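Local coordinates for protein transcriptional regulator, LRP/AsnC family (Neisseria meningitidis, PDB 2P5V) that probably binds specific DNA sequences as a transcriptional regulator of the LRP/AsnC family, each subunit pairing a winged helix-turn-helix region with a ligand-binding domain, at residues 10-15 with 42-47; 15-20 with 155-160; 71-76 with 111-116. All coordinates share one frame; numbering follows the deposited sequence.

Contact 1: residues 10-15 with 42-47; sequences KTDIKI and LRRLKQ
R44 reaches from helix 38-50 to the first turn of helix 10-21 and meets T11 and D12 there. The axes of the two short helical segments approach to 10.6 Å, with 78° between their directions. At this spacing side chains, not backbones, bridge the gap.

The polar part centres on the R44 guanidinium. T11 OG1 stands 2.9 Å from R44 NH2 and also lies near NE. The side chains of T11 and R44 cross at about a right angle. R44 has its CG beside the backbone N, and its chain bends at chi3 (97°) and brings NE and NH2 beside T11 OG1.

D12 adds a charge contact. D12 OD2 is 3.5 Å from R44 NH2, a salt bridge by charge alone. The carboxylate and guanidinium planes are only 9° apart, but the oxygen lies well out of the guanidinium plane, and no N-H points at it. The stronger polar partner of R44 is D9, just before the helix, which forms a salt bridge to NH2. D9 OD1 also accepts a hydrogen bond from the backbone N of D12. D9 therefore ties the start of helix 10-21 to the arginine.

The apolar part lies one turn further on. I15 CD1 touches R44 CB at 4.1 Å, so the isoleucine packs against the root of the arginine, not its charged end. I15 CG2 faces L45 CD1 at 4.3 Å. L45 also packs on L30, which brings helix 27-33 into the same packing. I15 also touches V34 in the loop after it.

Helix 10-21 packed across helix 38-50, with helix 27-33 between them in sequence, is characteristic of the three-helix part of the winged helix-turn-helix DNA-binding fold.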
ATOM      1  N   LYS G  10      25.242 -29.136  28.309  1.00 50.75           N
ATOM      2  CA  LYS G  10      25.434 -29.668  26.955  1.00 52.88           C
ATOM      3  C   LYS G  10      24.685 -30.977  26.664  1.00 51.43           C
ATOM      4  O   LYS G  10      24.285 -31.217  25.519  1.00 46.93           O
ATOM      5  CB  LYS G  10      26.930 -29.849  26.663  1.00 52.21           C
ATOM      6  CG  LYS G  10      27.242 -30.204  25.211  1.00 57.34           C
ATOM      7  CD  LYS G  10      28.725 -30.049  24.878  1.00 61.72           C
ATOM      8  CE  LYS G  10      29.590 -31.075  25.597  1.00 64.42           C
ATOM      9  NZ  LYS G  10      31.022 -30.982  25.183  1.00 68.26           N
ATOM     10  N   THR G  11      24.491 -31.818  27.684  1.00 50.32           N
ATOM     11  CA  THR G  11      23.810 -33.103  27.474  1.00 50.12           C
ATOM     12  C   THR G  11      22.281 -32.953  27.527  1.00 49.06           C
ATOM     13  O   THR G  11      21.557 -33.719  26.885  1.00 44.94           O
ATOM     14  CB  THR G  11      24.310 -34.222  28.440  1.00 48.59           C
ATOM     15  OG1 THR G  11      23.533 -34.228  29.640  1.00 52.15           O
ATOM     16  CG2 THR G  11      25.793 -34.047  28.765  1.00 45.16           C
ATOM     17  N   ASP G  12      21.797 -31.964  28.277  1.00 49.32           N
ATOM     18  CA  ASP G  12      20.378 -31.599  28.251  1.00 47.20           C
ATOM     19  C   ASP G  12      19.994 -31.001  26.888  1.00 47.93           C
ATOM     20  O   ASP G  12      18.890 -31.246  26.379  1.00 40.78           O
ATOM     21  CB  ASP G  12      20.045 -30.615  29.380  1.00 49.35           C
ATOM     22  CG  ASP G  12      20.113 -31.258  30.755  1.00 48.88           C
ATOM     23  OD1 ASP G  12      19.383 -32.246  30.995  1.00 52.49           O
ATOM     24  OD2 ASP G  12      20.896 -30.772  31.602  1.00 53.80           O
ATOM     25  N   ILE G  13      20.907 -30.229  26.295  1.00 46.83           N
ATOM     26  CA  ILE G  13      20.717 -29.735  24.927  1.00 46.62           C
ATOM     27  C   ILE G  13      20.581 -30.913  23.967  1.00 45.50           C
ATOM     28  O   ILE G  13      19.623 -30.983  23.195  1.00 46.42           O
ATOM     29  CB  ILE G  13      21.890 -28.835  24.445  1.00 49.46           C
ATOM     30  CG1 ILE G  13      22.003 -27.558  25.289  1.00 51.01           C
ATOM     31  CG2 ILE G  13      21.719 -28.469  22.971  1.00 39.23           C
ATOM     32  CD1 ILE G  13      20.750 -26.711  25.311  1.00 50.17           C
ATOM     33  N   LYS G  14      21.539 -31.834  24.033  1.00 43.20           N
ATOM     34  CA  LYS G  14      21.556 -33.028  23.183  1.00 46.56           C
ATOM     35  C   LYS G  14      20.236 -33.802  23.233  1.00 44.95           C
ATOM     36  O   LYS G  14      19.717 -34.214  22.198  1.00 45.66           O
ATOM     37  CB  LYS G  14      22.711 -33.948  23.594  1.00 50.83           C
ATOM     38  CG  LYS G  14      22.873 -35.210  22.747  1.00 57.77           C
ATOM     39  CD  LYS G  14      23.300 -34.889  21.322  1.00 61.96           C
ATOM     40  CE  LYS G  14      23.778 -36.138  20.589  1.00 66.69           C
ATOM     41  NZ  LYS G  14      24.700 -35.813  19.466  1.00 68.52           N
ATOM     42  N   ILE G  15      19.708 -33.994  24.442  1.00 45.71           N
ATOM     43  CA  ILE G  15      18.425 -34.680  24.645  1.00 44.83           C
ATOM     44  C   ILE G  15      17.263 -33.962  23.946  1.00 40.79           C
ATOM     45  O   ILE G  15      16.394 -34.602  23.351  1.00 38.64           O
ATOM     46  CB  ILE G  15      18.093 -34.815  26.155  1.00 43.13           C
ATOM     47  CG1 ILE G  15      18.962 -35.892  26.802  1.00 45.14           C
ATOM     48  CG2 ILE G  15      16.627 -35.155  26.357  1.00 36.97           C
ATOM     49  CD1 ILE G  15      18.791 -35.994  28.312  1.00 40.65           C
ATOM     50  N   LEU G  42      16.399 -40.518  32.243  1.00 47.49           N
ATOM     51  CA  LEU G  42      14.977 -40.383  32.564  1.00 46.81           C
ATOM     52  C   LEU G  42      14.740 -39.252  33.565  1.00 48.54           C
ATOM     53  O   LEU G  42      13.742 -38.536  33.471  1.00 45.05           O
ATOM     54  CB  LEU G  42      14.441 -41.698  33.147  1.00 50.98           C
ATOM     55  CG  LEU G  42      12.927 -41.875  33.263  1.00 50.95           C
ATOM     56  CD1 LEU G  42      12.313 -42.100  31.885  1.00 49.26           C
ATOM     57  CD2 LEU G  42      12.604 -43.031  34.196  1.00 41.96           C
ATOM     58  N   ARG G  43      15.652 -39.102  34.526  1.00 46.24           N
ATOM     59  CA  ARG G  43      15.551 -38.020  35.503  1.00 49.95           C
ATOM     60  C   ARG G  43      15.699 -36.667  34.816  1.00 47.90           C
ATOM     61  O   ARG G  43      14.927 -35.743  35.087  1.00 49.23           O
ATOM     62  CB  ARG G  43      16.599 -38.162  36.617  1.00 52.75           C
ATOM     63  CG  ARG G  43      16.572 -37.018  37.640  1.00 57.21           C
ATOM     64  CD  ARG G  43      17.495 -37.257  38.828  1.00 60.26           C
ATOM     65  NE  ARG G  43      18.918 -37.191  38.474  1.00 66.93           N
ATOM     66  CZ  ARG G  43      19.767 -38.223  38.453  1.00 70.61           C
ATOM     67  NH1 ARG G  43      19.370 -39.459  38.762  1.00 73.07           N
ATOM     68  NH2 ARG G  43      21.038 -38.017  38.118  1.00 67.22           N
ATOM     69  N   ARG G  44      16.687 -36.565  33.926  1.00 41.05           N
ATOM     70  CA  ARG G  44      16.962 -35.320  33.214  1.00 40.10           C
ATOM     71  C   ARG G  44      15.785 -34.913  32.333  1.00 38.50           C
ATOM     72  O   ARG G  44      15.395 -33.751  32.319  1.00 40.76           O
ATOM     73  CB  ARG G  44      18.215 -35.448  32.355  1.00 33.81           C
ATOM     74  CG  ARG G  44      19.484 -35.709  33.133  1.00 46.94           C
ATOM     75  CD  ARG G  44      20.636 -36.061  32.209  1.00 50.06           C
ATOM     76  NE  ARG G  44      21.464 -34.897  31.921  1.00 54.76           N
ATOM     77  CZ  ARG G  44      22.421 -34.431  32.721  1.00 55.51           C
ATOM     78  NH1 ARG G  44      22.696 -35.020  33.880  1.00 64.33           N
ATOM     79  NH2 ARG G  44      23.112 -33.363  32.362  1.00 61.84           N
ATOM     80  N   LEU G  45      15.228 -35.871  31.600  1.00 40.68           N
ATOM     81  CA  LEU G  45      14.057 -35.618  30.758  1.00 45.23           C
ATOM     82  C   LEU G  45      12.854 -35.147  31.584  1.00 47.41           C
ATOM     83  O   LEU G  45      12.146 -34.215  31.192  1.00 48.76           O
ATOM     84  CB  LEU G  45      13.685 -36.879  29.976  1.00 46.70           C
ATOM     85  CG  LEU G  45      12.492 -36.770  29.032  1.00 42.86           C
ATOM     86  CD1 LEU G  45      12.692 -35.607  28.071  1.00 44.29           C
ATOM     87  CD2 LEU G  45      12.284 -38.075  28.283  1.00 45.01           C
ATOM     88  N   LYS G  46      12.631 -35.804  32.718  1.00 49.67           N
ATOM     89  CA  LYS G  46      11.570 -35.425  33.653  1.00 49.53           C
ATOM     90  C   LYS G  46      11.676 -33.956  34.072  1.00 46.03           C
ATOM     91  O   LYS G  46      10.671 -33.255  34.132  1.00 42.52           O
ATOM     92  CB  LYS G  46      11.632 -36.303  34.907  1.00 55.37           C
ATOM     93  CG  LYS G  46      10.295 -36.468  35.611  1.00 65.16           C
ATOM     94  CD  LYS G  46       9.521 -37.676  35.086  1.00 69.77           C
ATOM     95  CE  LYS G  46      10.098 -38.987  35.614  1.00 72.78           C
ATOM     96  NZ  LYS G  46       9.163 -40.126  35.421  1.00 75.88           N
ATOM     97  N   GLN G  47      12.894 -33.507  34.374  1.00 42.42           N
ATOM     98  CA  GLN G  47      13.149 -32.110  34.737  1.00 45.95           C
ATOM     99  C   GLN G  47      12.764 -31.171  33.592  1.00 45.25           C
ATOM    100  O   GLN G  47      12.166 -30.114  33.811  1.00 43.73           O
ATOM    101  CB  GLN G  47      14.627 -31.904  35.106  1.00 45.83           C
ATOM    102  CG  GLN G  47      15.054 -32.587  36.417  1.00 54.24           C
ATOM    103  CD  GLN G  47      16.564 -32.825  36.530  1.00 56.87           C
ATOM    104  OE1 GLN G  47      17.330 -32.537  35.607  1.00 70.34           O
ATOM    105  NE2 GLN G  47      16.991 -33.362  37.671  1.00 58.25           N
TER

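Contact 2: residues 15-20 with 155-160; sequences ILQVLQ and PLNHLL
The C-terminal tail returns here to the winged helix-turn-helix region and packs on helix 10-21. L156 carries the contact. Its CD1 methyl lies 3.6 Å from L16 CB, close to the helix backbone. L156 CD1 is also 4.2 Å from Q17 CG and 4.1 Å from Q20 NE2. One branch of one leucine thus meets three side chains of a single helical face. With CG beside the backbone N (chi1 -59°) and chi2 near 180°, CD1 is the methyl that reaches the helix.

Q20 lies obliquely across L156. Its chain is extended beyond CG, and its OE1 accepts a hydrogen bond from the backbone N of L154, so the amide is held by the tail just before this segment. At the exposed border Q17 NE2 comes only within 4.3 Å of N157 OD1.

The tail makes a short 3-10 turn at 157-159, where L159 N bonds to L156 O at 3.0 Å. A second subunit borders the site: its L61 packs on L16 and Q20, and H158 NE2 is hydrogen-bonded to its V66 O. This is side-chain packing of a C-terminal tail, one leucine against L16 and two glutamines, on helix 10-21 of a winged helix-turn-helix fold, beside a subunit interface.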
ATOM      1  N   ILE G  15      19.708 -33.994  24.442  1.00 45.71           N
ATOM      2  CA  ILE G  15      18.425 -34.680  24.645  1.00 44.83           C
ATOM      3  C   ILE G  15      17.263 -33.962  23.946  1.00 40.79           C
ATOM      4  O   ILE G  15      16.394 -34.602  23.351  1.00 38.64           O
ATOM      5  CB  ILE G  15      18.093 -34.815  26.155  1.00 43.13           C
ATOM      6  CG1 ILE G  15      18.962 -35.892  26.802  1.00 45.14           C
ATOM      7  CG2 ILE G  15      16.627 -35.155  26.357  1.00 36.97           C
ATOM      8  CD1 ILE G  15      18.791 -35.994  28.312  1.00 40.65           C
ATOM      9  N   LEU G  16      17.244 -32.636  24.039  1.00 42.31           N
ATOM     10  CA  LEU G  16      16.195 -31.835  23.399  1.00 42.27           C
ATOM     11  C   LEU G  16      16.305 -31.872  21.876  1.00 40.44           C
ATOM     12  O   LEU G  16      15.300 -31.950  21.175  1.00 44.97           O
ATOM     13  CB  LEU G  16      16.232 -30.391  23.903  1.00 42.90           C
ATOM     14  CG  LEU G  16      15.899 -30.214  25.388  1.00 42.85           C
ATOM     15  CD1 LEU G  16      16.413 -28.874  25.884  1.00 39.06           C
ATOM     16  CD2 LEU G  16      14.405 -30.350  25.650  1.00 40.32           C
ATOM     17  N   GLN G  17      17.527 -31.825  21.364  1.00 43.92           N
ATOM     18  CA  GLN G  17      17.746 -31.942  19.928  1.00 42.96           C
ATOM     19  C   GLN G  17      17.271 -33.296  19.414  1.00 44.07           C
ATOM     20  O   GLN G  17      16.614 -33.371  18.375  1.00 45.72           O
ATOM     21  CB  GLN G  17      19.219 -31.749  19.590  1.00 46.45           C
ATOM     22  CG  GLN G  17      19.737 -30.337  19.843  1.00 49.09           C
ATOM     23  CD  GLN G  17      21.246 -30.238  19.704  1.00 41.87           C
ATOM     24  OE1 GLN G  17      21.937 -31.244  19.550  1.00 48.50           O
ATOM     25  NE2 GLN G  17      21.763 -29.020  19.759  1.00 37.81           N
ATOM     26  N   VAL G  18      17.607 -34.358  20.145  1.00 44.05           N
ATOM     27  CA  VAL G  18      17.222 -35.713  19.750  1.00 42.24           C
ATOM     28  C   VAL G  18      15.703 -35.855  19.706  1.00 42.30           C
ATOM     29  O   VAL G  18      15.147 -36.340  18.720  1.00 37.04           O
ATOM     30  CB  VAL G  18      17.804 -36.785  20.708  1.00 46.25           C
ATOM     31  CG1 VAL G  18      17.083 -38.118  20.539  1.00 39.86           C
ATOM     32  CG2 VAL G  18      19.302 -36.955  20.478  1.00 44.41           C
ATOM     33  N   LEU G  19      15.042 -35.433  20.778  1.00 39.22           N
ATOM     34  CA  LEU G  19      13.590 -35.585  20.898  1.00 45.40           C
ATOM     35  C   LEU G  19      12.794 -34.699  19.927  1.00 48.59           C
ATOM     36  O   LEU G  19      11.688 -35.067  19.518  1.00 46.92           O
ATOM     37  CB  LEU G  19      13.143 -35.298  22.336  1.00 46.07           C
ATOM     38  CG  LEU G  19      13.521 -36.348  23.381  1.00 48.15           C
ATOM     39  CD1 LEU G  19      13.180 -35.826  24.773  1.00 42.00           C
ATOM     40  CD2 LEU G  19      12.826 -37.684  23.103  1.00 45.34           C
ATOM     41  N   GLN G  20      13.342 -33.533  19.581  1.00 48.01           N
ATOM     42  CA  GLN G  20      12.693 -32.648  18.616  1.00 44.51           C
ATOM     43  C   GLN G  20      12.571 -33.320  17.254  1.00 43.98           C
ATOM     44  O   GLN G  20      11.563 -33.157  16.568  1.00 43.41           O
ATOM     45  CB  GLN G  20      13.435 -31.316  18.484  1.00 44.88           C
ATOM     46  CG  GLN G  20      13.035 -30.294  19.535  1.00 45.86           C
ATOM     47  CD  GLN G  20      13.498 -28.892  19.209  1.00 45.87           C
ATOM     48  OE1 GLN G  20      12.731 -27.934  19.329  1.00 46.46           O
ATOM     49  NE2 GLN G  20      14.750 -28.760  18.783  1.00 40.29           N
ATOM     50  N   PRO G 155      16.107 -23.792  17.375  1.00 49.50           N
ATOM     51  CA  PRO G 155      17.564 -23.774  17.444  1.00 50.18           C
ATOM     52  C   PRO G 155      17.976 -23.644  18.903  1.00 48.74           C
ATOM     53  O   PRO G 155      17.359 -22.878  19.648  1.00 49.14           O
ATOM     54  CB  PRO G 155      17.930 -22.515  16.656  1.00 52.56           C
ATOM     55  CG  PRO G 155      16.784 -21.589  16.908  1.00 54.85           C
ATOM     56  CD  PRO G 155      15.561 -22.471  17.001  1.00 53.20           C
ATOM     57  N   LEU G 156      18.985 -24.400  19.319  1.00 45.36           N
ATOM     58  CA  LEU G 156      19.338 -24.456  20.745  1.00 49.11           C
ATOM     59  C   LEU G 156      20.795 -24.100  21.039  1.00 46.66           C
ATOM     60  O   LEU G 156      21.206 -24.117  22.196  1.00 42.95           O
ATOM     61  CB  LEU G 156      18.991 -25.837  21.328  1.00 45.58           C
ATOM     62  CG  LEU G 156      17.513 -26.249  21.215  1.00 45.87           C
ATOM     63  CD1 LEU G 156      17.243 -27.598  21.890  1.00 37.82           C
ATOM     64  CD2 LEU G 156      16.575 -25.169  21.770  1.00 46.11           C
ATOM     65  N   ASN G 157      21.543 -23.720  20.004  1.00 54.56           N
ATOM     66  CA  ASN G 157      22.987 -23.488  20.113  1.00 58.47           C
ATOM     67  C   ASN G 157      23.353 -22.329  21.032  1.00 55.52           C
ATOM     68  O   ASN G 157      24.431 -22.320  21.628  1.00 62.24           O
ATOM     69  CB  ASN G 157      23.579 -23.245  18.725  1.00 63.97           C
ATOM     70  CG  ASN G 157      23.314 -24.396  17.779  1.00 73.68           C
ATOM     71  OD1 ASN G 157      23.592 -25.554  18.104  1.00 79.46           O
ATOM     72  ND2 ASN G 157      22.754 -24.089  16.610  1.00 77.49           N
ATOM     73  N   HIS G 158      22.448 -21.358  21.141  1.00 54.79           N
ATOM     74  CA  HIS G 158      22.627 -20.214  22.035  1.00 52.25           C
ATOM     75  C   HIS G 158      22.701 -20.592  23.511  1.00 51.17           C
ATOM     76  O   HIS G 158      23.257 -19.849  24.312  1.00 55.06           O
ATOM     77  CB  HIS G 158      21.516 -19.177  21.826  1.00 49.66           C
ATOM     78  CG  HIS G 158      20.136 -19.678  22.122  1.00 51.39           C
ATOM     79  ND1 HIS G 158      19.387 -20.387  21.204  1.00 54.59           N
ATOM     80  CD2 HIS G 158      19.350 -19.532  23.215  1.00 47.69           C
ATOM     81  CE1 HIS G 158      18.209 -20.674  21.730  1.00 51.99           C
ATOM     82  NE2 HIS G 158      18.160 -20.163  22.947  1.00 49.74           N
ATOM     83  N   LEU G 159      22.145 -21.744  23.866  1.00 53.47           N
ATOM     84  CA  LEU G 159      22.160 -22.205  25.250  1.00 59.05           C
ATOM     85  C   LEU G 159      23.512 -22.799  25.670  1.00 61.39           C
ATOM     86  O   LEU G 159      23.732 -23.046  26.856  1.00 63.12           O
ATOM     87  CB  LEU G 159      21.029 -23.212  25.480  1.00 59.18           C
ATOM     88  CG  LEU G 159      19.619 -22.672  25.208  1.00 54.43           C
ATOM     89  CD1 LEU G 159      18.576 -23.775  25.340  1.00 46.95           C
ATOM     90  CD2 LEU G 159      19.292 -21.492  26.127  1.00 51.03           C
ATOM     91  N   LEU G 160      24.412 -23.007  24.706  1.00 65.62           N
ATOM     92  CA  LEU G 160      25.749 -23.553  24.972  1.00 67.69           C
ATOM     93  C   LEU G 160      26.729 -22.448  25.363  1.00 66.51           C
ATOM     94  O   LEU G 160      26.991 -21.538  24.576  1.00 68.74           O
ATOM     95  CB  LEU G 160      26.278 -24.292  23.739  1.00 66.94           C
ATOM     96  CG  LEU G 160      25.401 -25.435  23.226  1.00 69.27           C
ATOM     97  CD1 LEU G 160      25.798 -25.829  21.812  1.00 72.11           C
ATOM     98  CD2 LEU G 160      25.477 -26.628  24.165  1.00 66.76           C
TER

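Contact 3: residues 71-76 with 111-116; sequences QAFIRV and LLQAFF
I74 N donates to L112 O at 2.7 Å, the shortest of four backbone hydrogen bonds between these antiparallel strands. The donor is tilted 24° from the carbonyl plane. L112 N returns a bond to I74 O, and A72 and A114 form the other reciprocal pair. The bond from A72 N to A114 O is nearly straight, 174° at the hydrogen.

Q71, F73, Q113 and F115 share one face. Q113 CG lies over the F73 ring, 4.0 Å from its centroid, and Q71 CG lies likewise over the F115 ring at 4.1 Å. In each pair the side chains run alongside, pointing the same way. The extended Q113 chain, with CG anti to the backbone N (chi1 -163°), follows the ring outward. On this face F73 also meets the F102 ring of a second subunit.

The other face carries A72, I74, L112 and A114. I74 CB and L112 CB are 4.1 Å apart, and V76 CG2 meets L112 CD1 at 3.8 Å. Helix 119-130 covers this face through F122 and F125.

An antiparallel sheet with helices on one face and a partner subunit on the other is characteristic of the dimeric alpha-beta barrel fold of Lrp/AsnC ligand-binding domains.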
ATOM      1  N   GLN G  71      -2.638 -24.630   1.466  1.00 52.37           N
ATOM      2  CA  GLN G  71      -2.135 -24.018   2.690  1.00 48.69           C
ATOM      3  C   GLN G  71      -2.210 -22.505   2.552  1.00 45.09           C
ATOM      4  O   GLN G  71      -1.578 -21.926   1.669  1.00 44.82           O
ATOM      5  CB  GLN G  71      -0.698 -24.440   2.962  1.00 48.45           C
ATOM      6  CG  GLN G  71      -0.127 -23.807   4.237  1.00 52.17           C
ATOM      7  CD  GLN G  71       1.186 -24.413   4.662  1.00 53.43           C
ATOM      8  OE1 GLN G  71       1.866 -25.090   3.882  1.00 65.24           O
ATOM      9  NE2 GLN G  71       1.558 -24.165   5.902  1.00 62.43           N
ATOM     10  N   ALA G  72      -2.982 -21.880   3.437  1.00 51.75           N
ATOM     11  CA  ALA G  72      -3.252 -20.442   3.383  1.00 43.60           C
ATOM     12  C   ALA G  72      -2.603 -19.695   4.541  1.00 47.20           C
ATOM     13  O   ALA G  72      -2.597 -20.172   5.681  1.00 46.55           O
ATOM     14  CB  ALA G  72      -4.760 -20.196   3.387  1.00 43.63           C
ATOM     15  N   PHE G  73      -2.041 -18.527   4.230  1.00 46.41           N
ATOM     16  CA  PHE G  73      -1.691 -17.537   5.237  1.00 47.03           C
ATOM     17  C   PHE G  73      -2.725 -16.420   5.153  1.00 44.70           C
ATOM     18  O   PHE G  73      -2.814 -15.731   4.140  1.00 47.68           O
ATOM     19  CB  PHE G  73      -0.294 -17.003   4.983  1.00 51.18           C
ATOM     20  CG  PHE G  73       0.781 -17.974   5.348  1.00 50.62           C
ATOM     21  CD1 PHE G  73       1.344 -17.951   6.612  1.00 52.11           C
ATOM     22  CD2 PHE G  73       1.201 -18.938   4.447  1.00 46.63           C
ATOM     23  CE1 PHE G  73       2.335 -18.858   6.962  1.00 58.75           C
ATOM     24  CE2 PHE G  73       2.191 -19.844   4.791  1.00 49.72           C
ATOM     25  CZ  PHE G  73       2.759 -19.801   6.044  1.00 53.11           C
ATOM     26  N   ILE G  74      -3.537 -16.271   6.195  1.00 50.48           N
ATOM     27  CA  ILE G  74      -4.643 -15.308   6.175  1.00 44.41           C
ATOM     28  C   ILE G  74      -4.319 -14.121   7.072  1.00 44.75           C
ATOM     29  O   ILE G  74      -3.978 -14.285   8.244  1.00 43.08           O
ATOM     30  CB  ILE G  74      -5.974 -15.940   6.623  1.00 46.21           C
ATOM     31  CG1 ILE G  74      -6.237 -17.238   5.846  1.00 45.81           C
ATOM     32  CG2 ILE G  74      -7.126 -14.954   6.432  1.00 39.10           C
ATOM     33  CD1 ILE G  74      -7.361 -18.095   6.412  1.00 50.25           C
ATOM     34  N   ARG G  75      -4.396 -12.927   6.487  1.00 43.36           N
ATOM     35  CA  ARG G  75      -4.172 -11.683   7.197  1.00 45.65           C
ATOM     36  C   ARG G  75      -5.518 -11.068   7.579  1.00 42.06           C
ATOM     37  O   ARG G  75      -6.291 -10.645   6.709  1.00 40.17           O
ATOM     38  CB  ARG G  75      -3.405 -10.712   6.312  1.00 40.70           C
ATOM     39  CG  ARG G  75      -2.028 -11.173   5.848  1.00 48.90           C
ATOM     40  CD  ARG G  75      -1.374 -10.025   5.089  1.00 58.90           C
ATOM     41  NE  ARG G  75      -0.133 -10.348   4.390  1.00 74.59           N
ATOM     42  CZ  ARG G  75       0.586  -9.459   3.684  1.00 92.89           C
ATOM     43  NH1 ARG G  75       0.207  -8.182   3.602  1.00 92.13           N
ATOM     44  NH2 ARG G  75       1.699  -9.835   3.054  1.00 87.29           N
ATOM     45  N   VAL G  76      -5.777 -11.013   8.885  1.00 48.53           N
ATOM     46  CA  VAL G  76      -7.056 -10.550   9.422  1.00 46.98           C
ATOM     47  C   VAL G  76      -6.925  -9.198  10.118  1.00 46.27           C
ATOM     48  O   VAL G  76      -5.997  -8.966  10.911  1.00 43.54           O
ATOM     49  CB  VAL G  76      -7.675 -11.594  10.409  1.00 47.42           C
ATOM     50  CG1 VAL G  76      -9.044 -11.120  10.927  1.00 44.02           C
ATOM     51  CG2 VAL G  76      -7.809 -12.948   9.720  1.00 42.05           C
ATOM     52  N   LEU G 111      -2.168 -12.832  12.002  1.00 47.58           N
ATOM     53  CA  LEU G 111      -1.780 -13.734  10.917  1.00 45.55           C
ATOM     54  C   LEU G 111      -2.159 -15.168  11.249  1.00 47.07           C
ATOM     55  O   LEU G 111      -1.735 -15.704  12.265  1.00 48.76           O
ATOM     56  CB  LEU G 111      -0.297 -13.665  10.644  1.00 46.83           C
ATOM     57  CG  LEU G 111       0.111 -14.505   9.422  1.00 55.43           C
ATOM     58  CD1 LEU G 111      -0.525 -13.974   8.083  1.00 43.06           C
ATOM     59  CD2 LEU G 111       1.625 -14.573   9.339  1.00 47.84           C
ATOM     60  N   LEU G 112      -2.946 -15.779  10.363  1.00 46.48           N
ATOM     61  CA  LEU G 112      -3.453 -17.126  10.532  1.00 48.14           C
ATOM     62  C   LEU G 112      -2.827 -18.051   9.493  1.00 49.91           C
ATOM     63  O   LEU G 112      -2.587 -17.653   8.356  1.00 51.02           O
ATOM     64  CB  LEU G 112      -4.971 -17.143  10.384  1.00 41.67           C
ATOM     65  CG  LEU G 112      -5.812 -16.552  11.524  1.00 53.04           C
ATOM     66  CD1 LEU G 112      -5.480 -15.094  11.778  1.00 50.12           C
ATOM     67  CD2 LEU G 112      -7.287 -16.705  11.196  1.00 50.44           C
ATOM     68  N   GLN G 113      -2.562 -19.288   9.890  1.00 51.18           N
ATOM     69  CA  GLN G 113      -2.037 -20.297   8.973  1.00 50.31           C
ATOM     70  C   GLN G 113      -3.042 -21.452   9.005  1.00 46.80           C
ATOM     71  O   GLN G 113      -3.377 -21.957  10.077  1.00 50.89           O
ATOM     72  CB  GLN G 113      -0.624 -20.723   9.401  1.00 48.32           C
ATOM     73  CG  GLN G 113       0.185 -21.464   8.320  1.00 61.84           C
ATOM     74  CD  GLN G 113       1.641 -21.766   8.720  1.00 57.22           C
ATOM     75  OE1 GLN G 113       2.237 -21.091   9.570  1.00 62.04           O
ATOM     76  NE2 GLN G 113       2.213 -22.786   8.095  1.00 69.56           N
ATOM     77  N   ALA G 114      -3.565 -21.823   7.834  1.00 49.22           N
ATOM     78  CA  ALA G 114      -4.702 -22.752   7.755  1.00 44.95           C
ATOM     79  C   ALA G 114      -4.597 -23.713   6.581  1.00 44.95           C
ATOM     80  O   ALA G 114      -3.962 -23.410   5.576  1.00 50.91           O
ATOM     81  CB  ALA G 114      -6.014 -21.982   7.666  1.00 40.33           C
ATOM     82  N   PHE G 115      -5.248 -24.865   6.712  1.00 47.83           N
ATOM     83  CA  PHE G 115      -5.184 -25.904   5.696  1.00 42.45           C
ATOM     84  C   PHE G 115      -6.555 -26.273   5.168  1.00 41.85           C
ATOM     85  O   PHE G 115      -7.515 -26.384   5.934  1.00 43.48           O
ATOM     86  CB  PHE G 115      -4.520 -27.140   6.275  1.00 45.40           C
ATOM     87  CG  PHE G 115      -3.031 -27.145   6.133  1.00 44.98           C
ATOM     88  CD1 PHE G 115      -2.437 -27.615   4.970  1.00 54.70           C
ATOM     89  CD2 PHE G 115      -2.222 -26.693   7.159  1.00 57.21           C
ATOM     90  CE1 PHE G 115      -1.054 -27.645   4.840  1.00 50.82           C
ATOM     91  CE2 PHE G 115      -0.836 -26.715   7.031  1.00 55.49           C
ATOM     92  CZ  PHE G 115      -0.258 -27.200   5.870  1.00 52.53           C
ATOM     93  N   PHE G 116      -6.633 -26.472   3.852  1.00 46.59           N
ATOM     94  CA  PHE G 116      -7.884 -26.833   3.175  1.00 43.95           C
ATOM     95  C   PHE G 116      -7.590 -27.802   2.071  1.00 40.84           C
ATOM     96  O   PHE G 116      -6.441 -27.918   1.634  1.00 46.01           O
ATOM     97  CB  PHE G 116      -8.567 -25.585   2.614  1.00 51.15           C
ATOM     98  CG  PHE G 116      -8.839 -24.544   3.652  1.00 37.39           C
ATOM     99  CD1 PHE G 116     -10.056 -24.508   4.315  1.00 45.53           C
ATOM    100  CD2 PHE G 116      -7.859 -23.638   3.999  1.00 42.13           C
ATOM    101  CE1 PHE G 116     -10.292 -23.561   5.300  1.00 47.90           C
ATOM    102  CE2 PHE G 116      -8.086 -22.688   4.974  1.00 46.53           C
ATOM    103  CZ  PHE G 116      -9.304 -22.649   5.629  1.00 46.19           C
TER

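From the N terminus, helix 10-21, after the short helix 4-7, serves both contact 1 and contact 2, which share I15. Contact 1 closes a loop of 26 residues, mostly helical, within the DNA-binding region. Contact 2 starts on the same helix and closes only at the C-terminal tail, so the two cross along the chain. They touch directly: L45 meets L19, and I13 meets L159 and L160. Contact 3 opens only after contact 1 has closed, and nests inside the long loop of contact 2. It joins central strands of the ligand-binding domain, its centre about 35 Å from that of contact 1. Contacts 2 and 3 both border the second subunit.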